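Local atomic coordinates of octopine dehydrogenase (Pecten maximus, PDB entry 3IQD), a protein that catalyses the NADH-dependent reductive condensation of L-arginine with pyruvate to D-octopine, and the reverse oxidation of octopine. Residues G10-H15 with C148-F153; C6-G11 with R30-F35. All coordinates share one frame; numbering follows the deposited sequence.

Contact 1 of 2, residues G10-H15 with C148-F153. With NAI (1,4-dihydronicotinamide adenine dinucleotide), chain B.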
ATOM      1  N   GLY A  10       3.202   2.796  14.614  1.00 21.21           N
ATOM      2  CA  GLY A  10       4.420   2.623  15.411  1.00 21.36           C
ATOM      3  C   GLY A  10       5.364   1.589  14.813  1.00 21.48           C
ATOM      4  O   GLY A  10       6.218   1.038  15.507  1.00 22.04           O
ATOM      5  N   GLY A  11       5.205   1.324  13.519  1.00 20.98           N
ATOM      6  CA  GLY A  11       6.048   0.358  12.827  1.00 21.43           C
ATOM      7  C   GLY A  11       7.335   0.960  12.297  1.00 21.38           C
ATOM      8  O   GLY A  11       7.704   2.083  12.657  1.00 21.05           O
ATOM      9  N   ASN A  12       8.020   0.207  11.439  1.00 21.85           N
ATOM     10  CA  ASN A  12       9.234   0.688  10.780  1.00 22.08           C
ATOM     11  C   ASN A  12       9.001   2.020  10.072  1.00 21.29           C
ATOM     12  O   ASN A  12       9.751   2.978  10.276  1.00 21.50           O
ATOM     13  CB  ASN A  12       9.762  -0.352   9.784  1.00 22.76           C
ATOM     14  CG  ASN A  12      10.039  -1.702  10.431  1.00 23.88           C
ATOM     15  OD1 ASN A  12      10.766  -1.798  11.427  1.00 24.87           O
ATOM     16  ND2 ASN A  12       9.465  -2.755   9.860  1.00 22.99           N
ATOM     17  N   GLY A  13       7.945   2.079   9.264  1.00 20.68           N
ATOM     18  CA  GLY A  13       7.607   3.282   8.513  1.00 19.92           C
ATOM     19  C   GLY A  13       7.317   4.485   9.390  1.00 19.51           C
ATOM     20  O   GLY A  13       7.825   5.579   9.141  1.00 19.48           O
ATOM     21  N   ALA A  14       6.498   4.273  10.418  1.00 19.44           N
ATOM     22  CA  ALA A  14       6.118   5.324  11.363  1.00 19.21           C
ATOM     23  C   ALA A  14       7.335   5.921  12.065  1.00 19.75           C
ATOM     24  O   ALA A  14       7.449   7.146  12.197  1.00 19.38           O
ATOM     25  CB  ALA A  14       5.145   4.781  12.377  1.00 19.30           C
ATOM     26  N   HIS A  15       8.241   5.048  12.509  1.00 20.38           N
ATOM     27  CA  HIS A  15       9.509   5.477  13.087  1.00 20.85           C
ATOM     28  C   HIS A  15      10.288   6.330  12.099  1.00 20.70           C
ATOM     29  O   HIS A  15      10.757   7.411  12.449  1.00 21.21           O
ATOM     30  CB  HIS A  15      10.349   4.277  13.511  1.00 21.54           C
ATOM     31  CG  HIS A  15       9.990   3.730  14.856  1.00 22.03           C
ATOM     32  ND1 HIS A  15       8.830   3.022  15.086  1.00 21.84           N
ATOM     33  CD2 HIS A  15      10.648   3.771  16.039  1.00 23.12           C
ATOM     34  CE1 HIS A  15       8.787   2.653  16.355  1.00 22.82           C
ATOM     35  NE2 HIS A  15       9.879   3.093  16.954  1.00 23.53           N
ATOM     36  N   CYS A 148      13.066  -0.193   5.401  1.00 24.03           N
ATOM     37  CA  CYS A 148      13.486   0.174   6.755  1.00 24.28           C
ATOM     38  C   CYS A 148      13.184  -0.869   7.835  1.00 24.82           C
ATOM     39  O   CYS A 148      12.267  -1.682   7.699  1.00 24.83           O
ATOM     40  CB  CYS A 148      12.893   1.532   7.147  1.00 23.10           C
ATOM     41  SG  CYS A 148      11.108   1.658   6.944  1.00 21.74           S
ATOM     42  N   ARG A 149      13.978  -0.837   8.903  1.00 25.55           N
ATOM     43  CA  ARG A 149      13.762  -1.696  10.058  1.00 26.25           C
ATOM     44  C   ARG A 149      14.125  -0.974  11.359  1.00 26.26           C
ATOM     45  O   ARG A 149      15.141  -0.281  11.434  1.00 26.51           O
ATOM     46  CB  ARG A 149      14.547  -3.007   9.918  1.00 27.72           C
ATOM     47  CG  ARG A 149      14.090  -4.100  10.865  1.00 28.80           C
ATOM     48  CD  ARG A 149      13.817  -5.397  10.118  1.00 31.36           C
ATOM     49  NE  ARG A 149      15.013  -6.228   9.970  1.00 34.18           N
ATOM     50  CZ  ARG A 149      15.223  -7.083   8.969  1.00 35.05           C
ATOM     51  NH1 ARG A 149      14.323  -7.217   7.998  1.00 34.51           N
ATOM     52  NH2 ARG A 149      16.342  -7.799   8.934  1.00 36.33           N
ATOM     53  N   ILE A 150      13.271  -1.129  12.370  1.00 26.04           N
ATOM     54  CA  ILE A 150      13.546  -0.647  13.718  1.00 26.37           C
ATOM     55  C   ILE A 150      14.715  -1.439  14.295  1.00 28.18           C
ATOM     56  O   ILE A 150      14.781  -2.663  14.136  1.00 29.07           O
ATOM     57  CB  ILE A 150      12.313  -0.818  14.630  1.00 25.87           C
ATOM     58  CG1 ILE A 150      11.161   0.073  14.152  1.00 24.51           C
ATOM     59  CG2 ILE A 150      12.665  -0.523  16.082  1.00 26.23           C
ATOM     60  CD1 ILE A 150       9.790  -0.356  14.643  1.00 23.93           C
ATOM     61  N   LYS A 151      15.641  -0.742  14.948  1.00 28.90           N
ATOM     62  CA  LYS A 151      16.758  -1.404  15.608  1.00 30.76           C
ATOM     63  C   LYS A 151      16.596  -1.361  17.125  1.00 31.19           C
ATOM     64  O   LYS A 151      16.975  -2.297  17.836  1.00 32.45           O
ATOM     65  CB  LYS A 151      18.093  -0.794  15.166  1.00 31.63           C
ATOM     66  CG  LYS A 151      18.500  -1.218  13.750  1.00 32.95           C
ATOM     67  CD  LYS A 151      19.966  -1.660  13.665  1.00 35.84           C
ATOM     68  CE  LYS A 151      20.903  -0.496  13.342  1.00 36.62           C
ATOM     69  NZ  LYS A 151      22.223  -0.977  12.837  1.00 38.29           N
ATOM     70  N   GLU A 152      16.017  -0.266  17.602  1.00 30.27           N
ATOM     71  CA  GLU A 152      15.755  -0.053  19.013  1.00 30.54           C
ATOM     72  C   GLU A 152      14.420   0.684  19.073  1.00 28.96           C
ATOM     73  O   GLU A 152      14.323   1.842  18.657  1.00 27.92           O
ATOM     74  CB  GLU A 152      16.889   0.777  19.620  1.00 31.25           C
ATOM     75  CG  GLU A 152      16.955   0.824  21.139  1.00 32.63           C
ATOM     76  CD  GLU A 152      18.292   1.381  21.631  1.00 34.02           C
ATOM     77  OE1 GLU A 152      19.233   0.579  21.826  1.00 35.90           O
ATOM     78  OE2 GLU A 152      18.409   2.616  21.817  1.00 34.03           O
ATOM     79  N   PHE A 153      13.385  -0.009  19.552  1.00 28.73           N
ATOM     80  CA  PHE A 153      12.029   0.540  19.582  1.00 27.38           C
ATOM     81  C   PHE A 153      11.991   1.895  20.261  1.00 26.89           C
ATOM     82  O   PHE A 153      12.658   2.113  21.273  1.00 27.78           O
ATOM     83  CB  PHE A 153      11.044  -0.420  20.264  1.00 27.92           C
ATOM     84  CG  PHE A 153       9.654   0.160  20.454  1.00 27.17           C
ATOM     85  CD1 PHE A 153       9.226   0.580  21.713  1.00 27.05           C
ATOM     86  CD2 PHE A 153       8.782   0.293  19.374  1.00 26.06           C
ATOM     87  CE1 PHE A 153       7.954   1.114  21.895  1.00 26.46           C
ATOM     88  CE2 PHE A 153       7.503   0.826  19.546  1.00 25.57           C
ATOM     89  CZ  PHE A 153       7.090   1.241  20.810  1.00 25.87           C
TER
HETATM   90  PA  NAI B 405       4.997  -2.707  10.665  1.00 20.55           P
HETATM   91  O1A NAI B 405       4.713  -4.162  10.599  1.00 20.64           O
HETATM   92  O2A NAI B 405       6.352  -2.416  11.181  1.00 20.35           O
HETATM   93  O5B NAI B 405       3.885  -2.005  11.577  1.00 21.17           O
HETATM   94  C5B NAI B 405       3.541  -2.505  12.845  1.00 23.16           C
HETATM   95  C4B NAI B 405       2.534  -1.518  13.410  1.00 24.74           C
HETATM   96  O4B NAI B 405       1.216  -1.887  13.044  1.00 26.22           O
HETATM   97  C3B NAI B 405       2.542  -1.451  14.921  1.00 24.73           C
HETATM   98  O3B NAI B 405       3.496  -0.534  15.376  1.00 23.95           O
HETATM   99  C2B NAI B 405       1.137  -0.987  15.220  1.00 25.62           C
HETATM  100  O2B NAI B 405       1.079   0.421  15.239  1.00 24.55           O
HETATM  101  C1B NAI B 405       0.308  -1.537  14.065  1.00 27.21           C
HETATM  102  N9A NAI B 405      -0.431  -2.731  14.523  1.00 28.07           N
HETATM  103  C8A NAI B 405       0.032  -4.025  14.594  1.00 28.37           C
HETATM  104  N7A NAI B 405      -0.953  -4.817  15.080  1.00 28.26           N
HETATM  105  C5A NAI B 405      -2.038  -4.051  15.327  1.00 28.30           C
HETATM  106  C6A NAI B 405      -3.305  -4.353  15.821  1.00 28.41           C
HETATM  107  N6A NAI B 405      -3.733  -5.609  15.775  1.00 29.11           N
HETATM  108  N1A NAI B 405      -4.236  -3.336  15.972  1.00 28.52           N
HETATM  109  C2A NAI B 405      -3.908  -2.034  15.621  1.00 28.65           C
HETATM  110  N3A NAI B 405      -2.644  -1.743  15.128  1.00 28.53           N
HETATM  111  C4A NAI B 405      -1.725  -2.737  14.981  1.00 28.33           C
HETATM  112  O3  NAI B 405       4.764  -2.033   9.221  1.00 20.82           O
HETATM  113  PN  NAI B 405       5.900  -1.170   8.470  1.00 21.32           P
HETATM  114  O1N NAI B 405       7.141  -1.967   8.420  1.00 21.99           O
HETATM  115  O2N NAI B 405       5.960   0.215   9.018  1.00 21.05           O
HETATM  116  O5D NAI B 405       5.280  -1.118   6.991  1.00 21.63           O
HETATM  117  C5D NAI B 405       4.098  -0.388   6.739  1.00 23.16           C
HETATM  118  C4D NAI B 405       3.472  -0.871   5.439  1.00 24.24           C
HETATM  119  O4D NAI B 405       4.373  -0.639   4.374  1.00 24.65           O
HETATM  120  C3D NAI B 405       3.185  -2.363   5.479  1.00 24.81           C
HETATM  121  O3D NAI B 405       1.900  -2.580   4.949  1.00 24.20           O
HETATM  122  C2D NAI B 405       4.230  -2.998   4.585  1.00 25.48           C
HETATM  123  O2D NAI B 405       3.668  -4.043   3.824  1.00 26.21           O
HETATM  124  C1D NAI B 405       4.701  -1.843   3.702  1.00 25.39           C
HETATM  125  N1N NAI B 405       6.144  -1.887   3.376  1.00 25.73           N
HETATM  126  C2N NAI B 405       7.112  -2.138   4.326  1.00 25.16           C
HETATM  127  C3N NAI B 405       8.467  -2.171   3.971  1.00 24.70           C
HETATM  128  C7N NAI B 405       9.521  -1.961   5.022  1.00 24.09           C
HETATM  129  O7N NAI B 405       9.168  -1.922   6.387  1.00 23.46           O
HETATM  130  N7N NAI B 405      10.788  -1.812   4.636  1.00 23.32           N
HETATM  131  C4N NAI B 405       8.827  -1.944   2.639  1.00 25.55           C
HETATM  132  C5N NAI B 405       7.850  -1.680   1.681  1.00 26.43           C
HETATM  133  C6N NAI B 405       6.508  -1.651   2.070  1.00 26.61           C

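Contact 2 of 2, residues C6-G11 with R30-F35. With NAI (1,4-dihydronicotinamide adenine dinucleotide), chain B.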
ATOM      1  N   CYS A   6       0.512  14.638  11.401  1.00 21.53           N
ATOM      2  CA  CYS A   6       0.222  13.531  12.289  1.00 21.29           C
ATOM      3  C   CYS A   6       0.655  12.227  11.635  1.00 20.69           C
ATOM      4  O   CYS A   6       0.099  11.831  10.608  1.00 20.60           O
ATOM      5  CB  CYS A   6      -1.264  13.487  12.627  1.00 21.58           C
ATOM      6  SG  CYS A   6      -1.714  12.127  13.720  1.00 21.93           S
ATOM      7  N   VAL A   7       1.655  11.573  12.221  1.00 20.59           N
ATOM      8  CA  VAL A   7       2.096  10.255  11.754  1.00 20.04           C
ATOM      9  C   VAL A   7       1.351   9.169  12.530  1.00 20.33           C
ATOM     10  O   VAL A   7       1.443   9.095  13.760  1.00 20.56           O
ATOM     11  CB  VAL A   7       3.623  10.057  11.892  1.00 20.06           C
ATOM     12  CG1 VAL A   7       4.040   8.707  11.339  1.00 19.40           C
ATOM     13  CG2 VAL A   7       4.379  11.173  11.179  1.00 20.21           C
ATOM     14  N   CYS A   8       0.605   8.345  11.792  1.00 20.15           N
ATOM     15  CA  CYS A   8      -0.187   7.261  12.370  1.00 20.49           C
ATOM     16  C   CYS A   8       0.518   5.911  12.261  1.00 20.49           C
ATOM     17  O   CYS A   8       0.818   5.438  11.160  1.00 20.32           O
ATOM     18  CB  CYS A   8      -1.573   7.204  11.718  1.00 20.58           C
ATOM     19  SG  CYS A   8      -2.605   8.644  12.088  1.00 20.78           S
ATOM     20  N   GLY A   9       0.779   5.296  13.412  1.00 20.90           N
ATOM     21  CA  GLY A   9       1.450   3.998  13.470  1.00 20.79           C
ATOM     22  C   GLY A   9       2.675   3.992  14.358  1.00 20.96           C
ATOM     23  O   GLY A   9       3.138   5.047  14.799  1.00 20.99           O
ATOM     24  N   GLY A  10       3.202   2.796  14.614  1.00 21.21           N
ATOM     25  CA  GLY A  10       4.420   2.623  15.411  1.00 21.36           C
ATOM     26  C   GLY A  10       5.364   1.589  14.813  1.00 21.48           C
ATOM     27  O   GLY A  10       6.218   1.038  15.507  1.00 22.04           O
ATOM     28  N   GLY A  11       5.205   1.324  13.519  1.00 20.98           N
ATOM     29  CA  GLY A  11       6.048   0.358  12.827  1.00 21.43           C
ATOM     30  C   GLY A  11       7.335   0.960  12.297  1.00 21.38           C
ATOM     31  O   GLY A  11       7.704   2.083  12.657  1.00 21.05           O
ATOM     32  N   ARG A  30       3.121  15.151  15.327  1.00 21.81           N
ATOM     33  CA  ARG A  30       2.401  14.453  16.385  1.00 21.84           C
ATOM     34  C   ARG A  30       2.290  13.001  15.955  1.00 21.08           C
ATOM     35  O   ARG A  30       1.770  12.712  14.880  1.00 20.91           O
ATOM     36  CB  ARG A  30       0.991  15.029  16.589  1.00 22.22           C
ATOM     37  CG  ARG A  30       0.903  16.549  16.777  1.00 22.94           C
ATOM     38  CD  ARG A  30       0.583  17.260  15.460  1.00 21.76           C
ATOM     39  NE  ARG A  30       0.133  18.637  15.669  1.00 22.48           N
ATOM     40  CZ  ARG A  30      -1.142  19.019  15.744  1.00 22.25           C
ATOM     41  NH1 ARG A  30      -2.126  18.136  15.634  1.00 21.88           N
ATOM     42  NH2 ARG A  30      -1.437  20.296  15.930  1.00 23.11           N
ATOM     43  N   VAL A  31       2.799  12.087  16.773  1.00 21.00           N
ATOM     44  CA  VAL A  31       2.692  10.664  16.473  1.00 20.10           C
ATOM     45  C   VAL A  31       1.424  10.108  17.112  1.00 20.41           C
ATOM     46  O   VAL A  31       1.228  10.221  18.326  1.00 21.23           O
ATOM     47  CB  VAL A  31       3.931   9.872  16.955  1.00 20.28           C
ATOM     48  CG1 VAL A  31       3.797   8.397  16.614  1.00 19.93           C
ATOM     49  CG2 VAL A  31       5.201  10.427  16.331  1.00 20.07           C
ATOM     50  N   LEU A  32       0.556   9.526  16.286  1.00 19.83           N
ATOM     51  CA  LEU A  32      -0.614   8.809  16.785  1.00 20.08           C
ATOM     52  C   LEU A  32      -0.459   7.307  16.589  1.00 19.85           C
ATOM     53  O   LEU A  32      -0.141   6.837  15.491  1.00 19.31           O
ATOM     54  CB  LEU A  32      -1.902   9.294  16.110  1.00 19.98           C
ATOM     55  CG  LEU A  32      -3.225   8.668  16.578  1.00 20.72           C
ATOM     56  CD1 LEU A  32      -3.509   8.982  18.043  1.00 21.83           C
ATOM     57  CD2 LEU A  32      -4.392   9.116  15.706  1.00 20.67           C
ATOM     58  N   THR A  33      -0.677   6.560  17.665  1.00 20.25           N
ATOM     59  CA  THR A  33      -0.738   5.107  17.584  1.00 20.16           C
ATOM     60  C   THR A  33      -1.811   4.582  18.534  1.00 21.14           C
ATOM     61  O   THR A  33      -1.785   4.867  19.733  1.00 21.96           O
ATOM     62  CB  THR A  33       0.649   4.430  17.807  1.00 20.06           C
ATOM     63  OG1 THR A  33       0.470   3.049  18.146  1.00 20.34           O
ATOM     64  CG2 THR A  33       1.428   5.114  18.903  1.00 20.35           C
ATOM     65  N   LEU A  34      -2.762   3.834  17.978  1.00 21.17           N
ATOM     66  CA  LEU A  34      -3.894   3.321  18.748  1.00 22.21           C
ATOM     67  C   LEU A  34      -3.717   1.857  19.139  1.00 23.08           C
ATOM     68  O   LEU A  34      -4.628   1.262  19.717  1.00 24.44           O
ATOM     69  CB  LEU A  34      -5.198   3.476  17.966  1.00 22.08           C
ATOM     70  CG  LEU A  34      -5.524   4.814  17.301  1.00 21.08           C
ATOM     71  CD1 LEU A  34      -6.493   4.571  16.157  1.00 20.73           C
ATOM     72  CD2 LEU A  34      -6.075   5.832  18.293  1.00 20.44           C
ATOM     73  N   PHE A  35      -2.557   1.280  18.824  1.00 22.57           N
ATOM     74  CA  PHE A  35      -2.261  -0.102  19.200  1.00 23.32           C
ATOM     75  C   PHE A  35      -2.008  -0.220  20.701  1.00 24.30           C
ATOM     76  O   PHE A  35      -0.889  -0.021  21.176  1.00 24.16           O
ATOM     77  CB  PHE A  35      -1.087  -0.662  18.392  1.00 22.72           C
ATOM     78  CG  PHE A  35      -0.844  -2.135  18.605  1.00 24.31           C
ATOM     79  CD1 PHE A  35      -1.909  -3.018  18.801  1.00 25.34           C
ATOM     80  CD2 PHE A  35       0.453  -2.648  18.582  1.00 25.13           C
ATOM     81  CE1 PHE A  35      -1.680  -4.387  18.989  1.00 26.73           C
ATOM     82  CE2 PHE A  35       0.692  -4.018  18.768  1.00 26.05           C
ATOM     83  CZ  PHE A  35      -0.377  -4.885  18.972  1.00 26.65           C
TER
HETATM   84  PA  NAI B 405       4.997  -2.707  10.665  1.00 20.55           P
HETATM   85  O1A NAI B 405       4.713  -4.162  10.599  1.00 20.64           O
HETATM   86  O2A NAI B 405       6.352  -2.416  11.181  1.00 20.35           O
HETATM   87  O5B NAI B 405       3.885  -2.005  11.577  1.00 21.17           O
HETATM   88  C5B NAI B 405       3.541  -2.505  12.845  1.00 23.16           C
HETATM   89  C4B NAI B 405       2.534  -1.518  13.410  1.00 24.74           C
HETATM   90  O4B NAI B 405       1.216  -1.887  13.044  1.00 26.22           O
HETATM   91  C3B NAI B 405       2.542  -1.451  14.921  1.00 24.73           C
HETATM   92  O3B NAI B 405       3.496  -0.534  15.376  1.00 23.95           O
HETATM   93  C2B NAI B 405       1.137  -0.987  15.220  1.00 25.62           C
HETATM   94  O2B NAI B 405       1.079   0.421  15.239  1.00 24.55           O
HETATM   95  C1B NAI B 405       0.308  -1.537  14.065  1.00 27.21           C
HETATM   96  N9A NAI B 405      -0.431  -2.731  14.523  1.00 28.07           N
HETATM   97  C8A NAI B 405       0.032  -4.025  14.594  1.00 28.37           C
HETATM   98  N7A NAI B 405      -0.953  -4.817  15.080  1.00 28.26           N
HETATM   99  C5A NAI B 405      -2.038  -4.051  15.327  1.00 28.30           C
HETATM  100  C6A NAI B 405      -3.305  -4.353  15.821  1.00 28.41           C
HETATM  101  N6A NAI B 405      -3.733  -5.609  15.775  1.00 29.11           N
HETATM  102  N1A NAI B 405      -4.236  -3.336  15.972  1.00 28.52           N
HETATM  103  C2A NAI B 405      -3.908  -2.034  15.621  1.00 28.65           C
HETATM  104  N3A NAI B 405      -2.644  -1.743  15.128  1.00 28.53           N
HETATM  105  C4A NAI B 405      -1.725  -2.737  14.981  1.00 28.33           C
HETATM  106  O3  NAI B 405       4.764  -2.033   9.221  1.00 20.82           O
HETATM  107  PN  NAI B 405       5.900  -1.170   8.470  1.00 21.32           P
HETATM  108  O1N NAI B 405       7.141  -1.967   8.420  1.00 21.99           O
HETATM  109  O2N NAI B 405       5.960   0.215   9.018  1.00 21.05           O
HETATM  110  O5D NAI B 405       5.280  -1.118   6.991  1.00 21.63           O
HETATM  111  C5D NAI B 405       4.098  -0.388   6.739  1.00 23.16           C
HETATM  112  C4D NAI B 405       3.472  -0.871   5.439  1.00 24.24           C
HETATM  113  O4D NAI B 405       4.373  -0.639   4.374  1.00 24.65           O
HETATM  114  C3D NAI B 405       3.185  -2.363   5.479  1.00 24.81           C
HETATM  115  O3D NAI B 405       1.900  -2.580   4.949  1.00 24.20           O
HETATM  116  C2D NAI B 405       4.230  -2.998   4.585  1.00 25.48           C
HETATM  117  O2D NAI B 405       3.668  -4.043   3.824  1.00 26.21           O
HETATM  118  C1D NAI B 405       4.701  -1.843   3.702  1.00 25.39           C
HETATM  119  N1N NAI B 405       6.144  -1.887   3.376  1.00 25.73           N
HETATM  120  C2N NAI B 405       7.112  -2.138   4.326  1.00 25.16           C
HETATM  121  C3N NAI B 405       8.467  -2.171   3.971  1.00 24.70           C
HETATM  122  C7N NAI B 405       9.521  -1.961   5.022  1.00 24.09           C
HETATM  123  O7N NAI B 405       9.168  -1.922   6.387  1.00 23.46           O
HETATM  124  N7N NAI B 405      10.788  -1.812   4.636  1.00 23.32           N
HETATM  125  C4N NAI B 405       8.827  -1.944   2.639  1.00 25.55           C
HETATM  126  C5N NAI B 405       7.850  -1.680   1.681  1.00 26.43           C
HETATM  127  C6N NAI B 405       6.508  -1.651   2.070  1.00 26.61           C

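Contact 1 of 2, residues G10-H15 with C148-F153
Asn-12 makes the one hydrogen bond between residues 10-15 and 148-153: its OD1 accepts from Ile-150 N at 2.8 Å, the donor nitrogen lying 29° out of the plane of the side-chain amide. The other branch of the same amide, Asn-12 ND2, donates to O1N of the dinucleotide (2.8 Å), so both ends of the group are held and its rotation is fixed. Backbone amides take further diphosphate oxygens, Asn-12 N binding O2A and Gly-13 N binding O2N at 2.7 Å. The carboxamide N7N of the cofactor reaches Cys-148 O in a weak bond.

Apolar contacts centre on His-15. Ile-150 CD1 lies over one face of its ring, a CH-pi contact 3.8 Å from the centroid, while Phe-153 meets it obliquely, the ring planes at 56°. With CG anti to the carbonyl carbon (chi1 -83°), ND1 folds back to Gly-11 O, which it reaches at 2.8 Å from the face opposite to that used by His-15 N. Cutting the His-15 side chain back to an alanine would probably cost Ile-150 CD1 the ring it lies on and leave a gap beside Phe-153.

Amides at a helix start gripping a diphosphate are typical of the glycine-rich turn of Rossmann-type dinucleotide-binding domains, which the Gly-9, Gly-11, Ala-14 spacing fits.

Contact 2 of 2, residues C6-G11 with R30-F35
Strands 6-8 and 30-32 run parallel, their axes 4.6 Å apart at closest approach and inclined by 25°, with Cys-6 beside Arg-30, Val-7 beside Val-31 and Cys-8 beside Leu-32. Val-7 uses both its backbone polar atoms on this neighbour, N donating to Arg-30 O and O accepting from Leu-32 N at 2.7 Å. Gly-9 N extends the ladder to Leu-32 O, also 2.7 Å, nearly along the C=O axis.

On one face of the pair, Cys-6 SG rests against Leu-32 CB at 3.7 Å, a position given by SG lying anti to the backbone N (chi1 180°). Cys-8 SG approaches Leu-32 CD2 more loosely, at 4.1 Å. Helices 76-80 and 95-102 cover this face; Val-7 and Val-31 point to the other, against helix 12-22. Beyond the strands, Thr-33 CB approaches Gly-9 O, and its OG1 bonds to Glu-38. Phe-35 lays a ring face under the adenine, with C5A of the cofactor 3.6 Å above its plane. Gly-10 N gives a weak bond to ribose O2B.

Pairing through backbone bonds asks little of the side chains, whereas Gly-9, at phi 126°, has a conformation in which a side chain would be jammed against the preceding carbonyl oxygen.

In the fold
Contacts 1 and 2 share Gly-10 and Gly-11, their centres 11 Å apart, and between them they follow the cofactor from nicotinamide to adenine. Strand 3-8, helix 12-22 and strand 27-32 form one beta-alpha-beta unit: contact 2 pairs its two strands, and contact 1 joins the start of its helix to strand 146-150. The two meet directly where Ala-14 CB packs on Gly-9 O, consistent with a GxGxxA-type turn. Glu-38 and Arg-324 add further hydrogen bonds to the dinucleotide. The Cys-148 side chain lies about 13 Å from the bound agmatine, which occupies a pocket that includes the active-site residue His-212.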